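Local atomic coordinates of xylose isomerase-like TIM barrel domain-containing protein (Thermus thermophilus, PDB entry 3AYV), a protein that binds zinc ions in a TIM barrel and, though of unknown function, may help protect against oxidative stress, perhaps through an endonuclease-like activity. Residues 189-192 and 196-199; 34-39 and 78-83; 97-102 and 109-114. All coordinates share one frame; numbering follows the deposited sequence.

Interaction 1 (189-192 and 196-199). With ZN (zinc ion), chain G.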
# COMPACT_ATOMS: atom_id res chain seq x y z
N ASN A 189 -3.39 -7.69 -7.44
CA ASN A 189 -4.28 -7.51 -8.58
C ASN A 189 -3.55 -8.05 -9.80
O ASN A 189 -2.46 -8.60 -9.63
CB ASN A 189 -4.73 -6.04 -8.74
CG ASN A 189 -3.57 -5.07 -8.89
OD1 ASN A 189 -2.55 -5.38 -9.52
ND2 ASN A 189 -3.72 -3.87 -8.31
N ASP A 190 -4.14 -7.91 -10.99
CA ASP A 190 -3.44 -8.29 -12.21
C ASP A 190 -3.46 -7.15 -13.24
O ASP A 190 -4.23 -6.20 -13.13
CB ASP A 190 -3.99 -9.60 -12.79
CG ASP A 190 -2.89 -10.49 -13.37
OD1 ASP A 190 -1.78 -9.98 -13.66
OD2 ASP A 190 -3.14 -11.69 -13.60
N THR A 191 -2.59 -7.29 -14.23
CA THR A 191 -2.36 -6.27 -15.22
C THR A 191 -2.10 -6.97 -16.55
O THR A 191 -1.66 -8.13 -16.58
CB THR A 191 -1.14 -5.39 -14.85
OG1 THR A 191 -0.77 -4.59 -15.99
CG2 THR A 191 0.08 -6.25 -14.43
N ASP A 192 -2.35 -6.27 -17.65
CA ASP A 192 -1.95 -6.74 -18.97
C ASP A 192 -0.47 -6.54 -19.29
O ASP A 192 -0.00 -6.89 -20.38
CB ASP A 192 -2.83 -6.07 -20.05
CG ASP A 192 -2.77 -4.54 -20.02
OD1 ASP A 192 -2.00 -3.92 -19.25
OD2 ASP A 192 -3.52 -3.93 -20.81
N ASP A 196 -1.47 -0.16 -15.16
CA ASP A 196 -1.83 -0.62 -13.83
C ASP A 196 -3.35 -0.81 -13.75
O ASP A 196 -4.08 0.06 -13.31
CB ASP A 196 -1.35 0.39 -12.80
CG ASP A 196 -1.41 -0.16 -11.39
OD1 ASP A 196 -1.38 -1.38 -11.15
OD2 ASP A 196 -1.50 0.69 -10.51
N ARG A 197 -3.80 -1.99 -14.18
CA ARG A 197 -5.22 -2.25 -14.46
C ARG A 197 -6.09 -2.45 -13.25
O ARG A 197 -7.30 -2.14 -13.30
CB ARG A 197 -5.37 -3.47 -15.39
CG ARG A 197 -4.76 -3.25 -16.75
CD ARG A 197 -5.61 -2.26 -17.53
NE ARG A 197 -5.24 -2.27 -18.93
CZ ARG A 197 -5.92 -1.63 -19.88
NH1 ARG A 197 -7.00 -0.92 -19.58
NH2 ARG A 197 -5.52 -1.72 -21.12
N HIS A 198 -5.49 -2.94 -12.17
CA HIS A 198 -6.26 -3.30 -10.97
C HIS A 198 -7.35 -4.32 -11.31
O HIS A 198 -8.48 -4.23 -10.83
CB HIS A 198 -6.83 -2.05 -10.26
CG HIS A 198 -5.79 -1.24 -9.55
ND1 HIS A 198 -5.99 -0.71 -8.29
CD2 HIS A 198 -4.52 -0.92 -9.89
CE1 HIS A 198 -4.90 -0.08 -7.90
NE2 HIS A 198 -4.00 -0.18 -8.86
N TRP A 199 -7.00 -5.29 -12.16
CA TRP A 199 -7.93 -6.36 -12.50
C TRP A 199 -7.87 -7.45 -11.44
O TRP A 199 -6.90 -7.52 -10.67
CB TRP A 199 -7.55 -7.00 -13.83
CG TRP A 199 -7.80 -6.17 -15.08
CD1 TRP A 199 -8.66 -5.10 -15.22
CD2 TRP A 199 -7.23 -6.40 -16.37
NE1 TRP A 199 -8.63 -4.65 -16.53
CE2 TRP A 199 -7.76 -5.43 -17.25
CE3 TRP A 199 -6.30 -7.33 -16.86
CZ2 TRP A 199 -7.39 -5.38 -18.61
CZ3 TRP A 199 -5.93 -7.26 -18.21
CH2 TRP A 199 -6.48 -6.30 -19.06
ZN ZN G . -1.75 0.37 -8.41
O HOH W 1 -1.51 -2.00 -8.59
O HOH W 2 -2.73 -3.69 -11.78
O HOH W 3 -1.96 -0.06 -6.28
O HOH W 4 -2.06 2.52 -8.22
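N189 holds ND2 over one face of the H198 imidazole, toward the rim and 3.4 Å from CD2 of that ring, its amide tilted 38° from the ring plane. CG of N189 sits between its own backbone N and carbonyl carbon (chi1 57°), a turn that brings ND2 to a zinc-bound water, to which it donates at 2.9 Å, and to the backbone O of E223, so N189 is a second-shell residue. The zinc ion is held by D196 OD2 at 2.1 Å and H198 NE2 at 2.4 Å, with three waters and H165 as further ligands, in keeping with the liking of zinc for carboxylate and imidazole.

At the far end R197, bent at its second torsion, grips D192 side-on. NE and NH2 both donate to OD2, each at 3.0 Å; OD2 lies near the guanidinium plane, but the carboxylate is turned 72° from it. D192 OD1 meanwhile accepts from the backbone N of V194 and of Y195. The indole of W199 carries R197 CB over one face and touches D192 CB with CH2 at 3.8 Å.

Between these ends D190 N bonds W199 O at 2.8 Å and W199 N bonds D190 O, a single antiparallel bridge. Both segments belong to the loop that follows strand 185-188 of the barrel and precedes strand 219-222, with N189 and T191 packed on A164 of helix 163-169.

Interaction 2 (34-39 and 78-83); sequences LLEEDA and LLFGLD
L35 and G81 bring their CA atoms to 7.3 Å, the nearest approach of a tight turn to the side of a helix. Residues L34 to E37 form a type I beta turn closed by E37 N donating to L34 O at 3.1 Å. E37, the centre of an inverse gamma turn with a weak bond from D38 N to E36 O, then stands at the N-cap position of helix 38-47. Across from this bend, residues 78-83 are regular helix, part of the long helix 68-87.

F80 gives the largest share of the contact. Its CG is anti to the backbone N (chi1 -161°), which sends the ring out from the helix to the turn. There CD2 rests 3.8 Å from L35 CB, while CE2 comes 3.3 Å from L35 O and 3.7 Å from E36 OE2. The E36 chain, bent at its second torsion, brings its carboxylate to the ring with the two planes 80° apart. L35, which is buried, extends CD2 to within 4.3 Å of G81 CA; as a glycine, G81 presents only backbone there. With an alanine in place of F80, L35 CB would probably lose the ring packed on it, and a gap would open between the turn and helix 68-87.

This packing joins the turn that leads into helix 38-47, after the second strand of the TIM barrel, to helix 68-87, after the third. A polar tie is added by R84, one turn on from F80, whose NE donates to L35 O and whose NH2 forms a salt bridge with D38 OD1. No hydrogen bond links the two segments themselves: they are held by van der Waals packing, chiefly of L35 CB against the ring, with two oxygens lying obliquely beside it.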
# COMPACT_ATOMS: atom_id res chain seq x y z
N LEU A 34 -11.22 14.58 2.03
CA LEU A 34 -12.10 14.12 3.11
C LEU A 34 -11.43 14.01 4.47
O LEU A 34 -12.06 13.54 5.42
CB LEU A 34 -12.74 12.79 2.76
CG LEU A 34 -13.59 12.73 1.50
CD1 LEU A 34 -14.15 11.32 1.30
CD2 LEU A 34 -14.71 13.81 1.47
N LEU A 35 -10.17 14.45 4.58
CA LEU A 35 -9.40 14.25 5.80
C LEU A 35 -9.99 14.94 7.03
O LEU A 35 -9.86 14.44 8.13
CB LEU A 35 -7.92 14.63 5.63
CG LEU A 35 -7.06 13.57 4.91
CD1 LEU A 35 -5.70 14.17 4.50
CD2 LEU A 35 -6.87 12.30 5.77
N GLU A 36 -10.63 16.08 6.81
CA GLU A 36 -11.20 16.87 7.91
C GLU A 36 -12.65 16.48 8.26
O GLU A 36 -13.27 17.10 9.13
CB GLU A 36 -11.12 18.37 7.56
CG GLU A 36 -9.74 18.84 7.08
CD GLU A 36 -8.95 19.65 8.09
OE1 GLU A 36 -8.57 20.79 7.73
OE2 GLU A 36 -8.68 19.17 9.22
N GLU A 37 -13.20 15.47 7.60
CA GLU A 37 -14.62 15.12 7.78
C GLU A 37 -14.81 14.14 8.95
O GLU A 37 -14.96 12.94 8.73
CB GLU A 37 -15.18 14.54 6.49
CG GLU A 37 -15.07 15.47 5.28
CD GLU A 37 -15.70 16.83 5.54
OE1 GLU A 37 -16.93 16.88 5.77
OE2 GLU A 37 -14.96 17.85 5.53
N ASP A 38 -14.81 14.68 10.17
CA ASP A 38 -14.96 13.90 11.40
C ASP A 38 -16.04 12.83 11.37
O ASP A 38 -15.82 11.71 11.83
CB ASP A 38 -15.23 14.82 12.59
CG ASP A 38 -14.01 15.58 13.05
OD1 ASP A 38 -12.92 15.49 12.43
OD2 ASP A 38 -14.13 16.30 14.06
N ALA A 39 -17.22 13.18 10.86
CA ALA A 39 -18.39 12.30 10.87
C ALA A 39 -18.18 11.04 10.04
O ALA A 39 -18.67 9.96 10.41
CB ALA A 39 -19.64 13.05 10.41
N LEU A 78 0.81 12.96 5.45
CA LEU A 78 1.19 11.69 6.07
C LEU A 78 0.87 11.67 7.58
O LEU A 78 0.29 10.71 8.08
CB LEU A 78 2.67 11.38 5.84
CG LEU A 78 3.04 11.18 4.36
CD1 LEU A 78 4.53 10.90 4.27
CD2 LEU A 78 2.24 10.00 3.75
N LEU A 79 1.22 12.75 8.27
CA LEU A 79 0.99 12.85 9.73
C LEU A 79 -0.51 12.87 10.09
O LEU A 79 -0.95 12.15 11.00
CB LEU A 79 1.72 14.07 10.29
CG LEU A 79 3.26 14.01 10.25
CD1 LEU A 79 3.82 15.37 10.71
CD2 LEU A 79 3.82 12.88 11.12
N PHE A 80 -1.29 13.64 9.35
CA PHE A 80 -2.73 13.69 9.60
C PHE A 80 -3.40 12.37 9.25
O PHE A 80 -4.23 11.86 10.03
CB PHE A 80 -3.40 14.87 8.88
CG PHE A 80 -4.74 15.24 9.47
CD1 PHE A 80 -4.91 15.29 10.86
CD2 PHE A 80 -5.83 15.49 8.66
CE1 PHE A 80 -6.15 15.61 11.42
CE2 PHE A 80 -7.08 15.82 9.21
CZ PHE A 80 -7.24 15.88 10.58
N GLY A 81 -2.99 11.78 8.13
CA GLY A 81 -3.46 10.46 7.73
C GLY A 81 -3.18 9.43 8.83
O GLY A 81 -4.03 8.56 9.09
N LEU A 82 -2.01 9.54 9.46
CA LEU A 82 -1.68 8.61 10.56
C LEU A 82 -2.62 8.83 11.76
O LEU A 82 -3.08 7.87 12.37
CB LEU A 82 -0.20 8.70 10.99
CG LEU A 82 0.83 7.97 10.11
CD1 LEU A 82 2.23 8.36 10.55
CD2 LEU A 82 0.66 6.43 10.10
N ASP A 83 -2.90 10.09 12.08
CA ASP A 83 -3.92 10.40 13.12
C ASP A 83 -5.25 9.70 12.85
O ASP A 83 -5.84 9.05 13.74
CB ASP A 83 -4.14 11.90 13.25
CG ASP A 83 -2.98 12.63 13.87
OD1 ASP A 83 -2.17 12.00 14.60
OD2 ASP A 83 -2.85 13.85 13.63

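Interaction 3 (97-102 and 109-114)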
# COMPACT_ATOMS: atom_id res chain seq x y z
N SER A 97 6.91 6.06 -1.87
CA SER A 97 8.16 6.84 -1.64
C SER A 97 8.13 8.28 -2.15
O SER A 97 8.95 9.12 -1.72
CB SER A 97 9.38 6.11 -2.23
OG SER A 97 9.43 6.30 -3.64
N GLY A 98 7.23 8.57 -3.09
CA GLY A 98 7.18 9.91 -3.67
C GLY A 98 8.04 10.03 -4.94
O GLY A 98 8.00 11.07 -5.62
N ILE A 99 8.78 8.98 -5.26
CA ILE A 99 9.69 9.03 -6.43
C ILE A 99 8.87 9.26 -7.73
O ILE A 99 7.83 8.62 -7.92
CB ILE A 99 10.60 7.79 -6.51
CG1 ILE A 99 11.78 8.06 -7.48
CG2 ILE A 99 9.79 6.51 -6.96
CD1 ILE A 99 12.75 6.86 -7.65
N PRO A 100 9.29 10.21 -8.58
CA PRO A 100 8.64 10.43 -9.90
C PRO A 100 8.85 9.23 -10.78
O PRO A 100 9.81 8.49 -10.60
CB PRO A 100 9.45 11.59 -10.51
CG PRO A 100 10.16 12.24 -9.39
CD PRO A 100 10.40 11.16 -8.34
N HIS A 101 7.98 9.04 -11.77
CA HIS A 101 8.21 7.99 -12.71
C HIS A 101 9.46 8.24 -13.56
O HIS A 101 9.75 9.39 -13.88
CB HIS A 101 7.02 7.90 -13.68
CG HIS A 101 7.24 6.86 -14.70
ND1 HIS A 101 7.15 5.51 -14.40
CD2 HIS A 101 7.66 6.93 -15.98
CE1 HIS A 101 7.47 4.81 -15.47
NE2 HIS A 101 7.78 5.65 -16.44
N GLY A 102 10.18 7.18 -13.89
CA GLY A 102 11.24 7.25 -14.89
C GLY A 102 12.60 7.72 -14.41
O GLY A 102 13.45 8.12 -15.22
N LEU A 109 18.48 5.45 -6.18
CA LEU A 109 19.37 5.09 -5.09
C LEU A 109 19.80 6.31 -4.29
O LEU A 109 19.83 6.27 -3.05
CB LEU A 109 20.61 4.33 -5.64
CG LEU A 109 21.61 3.85 -4.56
CD1 LEU A 109 20.94 2.98 -3.47
CD2 LEU A 109 22.81 3.13 -5.22
N GLU A 110 20.08 7.42 -4.97
CA GLU A 110 20.50 8.64 -4.28
C GLU A 110 19.39 9.23 -3.39
O GLU A 110 19.67 9.95 -2.46
CB GLU A 110 20.96 9.70 -5.28
CG GLU A 110 22.29 9.35 -5.94
CD GLU A 110 22.66 10.36 -7.04
OE1 GLU A 110 22.18 10.20 -8.19
OE2 GLU A 110 23.41 11.32 -6.74
N ARG A 111 18.13 8.92 -3.69
CA ARG A 111 17.03 9.38 -2.86
C ARG A 111 16.91 8.58 -1.58
O ARG A 111 16.18 9.03 -0.68
CB ARG A 111 15.70 9.25 -3.60
CG ARG A 111 15.41 10.29 -4.66
CD ARG A 111 14.09 9.93 -5.41
NE ARG A 111 12.96 9.74 -4.50
CZ ARG A 111 12.05 10.68 -4.24
NH1 ARG A 111 12.12 11.85 -4.87
NH2 ARG A 111 11.04 10.45 -3.38
N ALA A 112 17.54 7.40 -1.49
CA ALA A 112 17.19 6.45 -0.39
C ALA A 112 17.44 7.00 1.03
O ALA A 112 16.55 6.95 1.90
CB ALA A 112 17.91 5.12 -0.56
N LEU A 113 18.66 7.47 1.30
CA LEU A 113 18.93 7.95 2.66
C LEU A 113 18.26 9.31 2.95
O LEU A 113 17.77 9.51 4.08
CB LEU A 113 20.44 7.94 2.99
CG LEU A 113 20.96 6.56 3.51
CD1 LEU A 113 20.25 6.11 4.80
CD2 LEU A 113 20.91 5.47 2.44
N PRO A 114 18.21 10.22 1.95
CA PRO A 114 17.43 11.43 2.20
C PRO A 114 15.97 11.12 2.52
O PRO A 114 15.37 11.79 3.38
CB PRO A 114 17.57 12.20 0.87
CG PRO A 114 18.99 11.88 0.46
CD PRO A 114 19.08 10.39 0.77
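The guanidinium of R111 is laid flat against the backbone of I99, whose CA stands 3.5 Å above the centre of one face. I99 N and P100 CD also lie over a face of the group, P100 CD being 3.9 Å from R111 NH1. At the edge, near the plane, S97 O approaches R111 NH2 to 3.0 Å. I99 N and R111 NH2 are both donors and do not bond each other; the I99 N-H is turned instead to S97 OG at 3.2 Å, the bond of an ST turn. S97 suits this place because its short hydroxyl can reach back to that N-H while also bonding E140.

In the TIM barrel this is the loop leaving the C-terminal end of the fourth strand, 92-96, directly after the zinc ligand H96, and R111 folds back on it from the junction of helices 105-110 and 112-118. It arrives by way of a bend at its third torsion (chi3 54°), which swings the guanidinium over the I99 backbone. Along the way I99 CG1 meets both CD and NE of R111, each at 3.6 Å, while the I99 backbone lies against the rest of the plane.

The charge of R111 has a firm partner in D62, whose OD1 forms a salt bridge with NH2, tying in a neighbouring loop as well. G98 has a positive phi of 92°, at which a side chain would press on S97 O and also crowd R111 NH2.

Overall arrangement
All three contacts belong to one TIM barrel of eight parallel strands, and they follow one another along the chain in the order interaction 2, interaction 3, interaction 1. None touches another. The centres of interactions 1 and 2 are about 29 Å apart, and these two lie on opposite sides of the chain's centre. Between the centres of interactions 1 and 3 the distance is about 24 Å. For interactions 2 and 3 the centres are about 25 Å apart. Interaction 2 joins the turn before helix 38-47 to helix 68-87, whereas interactions 1 and 3 shape loops that follow strands 185-188 and 92-96. Interaction 1 contains two zinc ligands and interaction 3 follows another, H96, so distant parts of the barrel converge on the same metal-binding mouth.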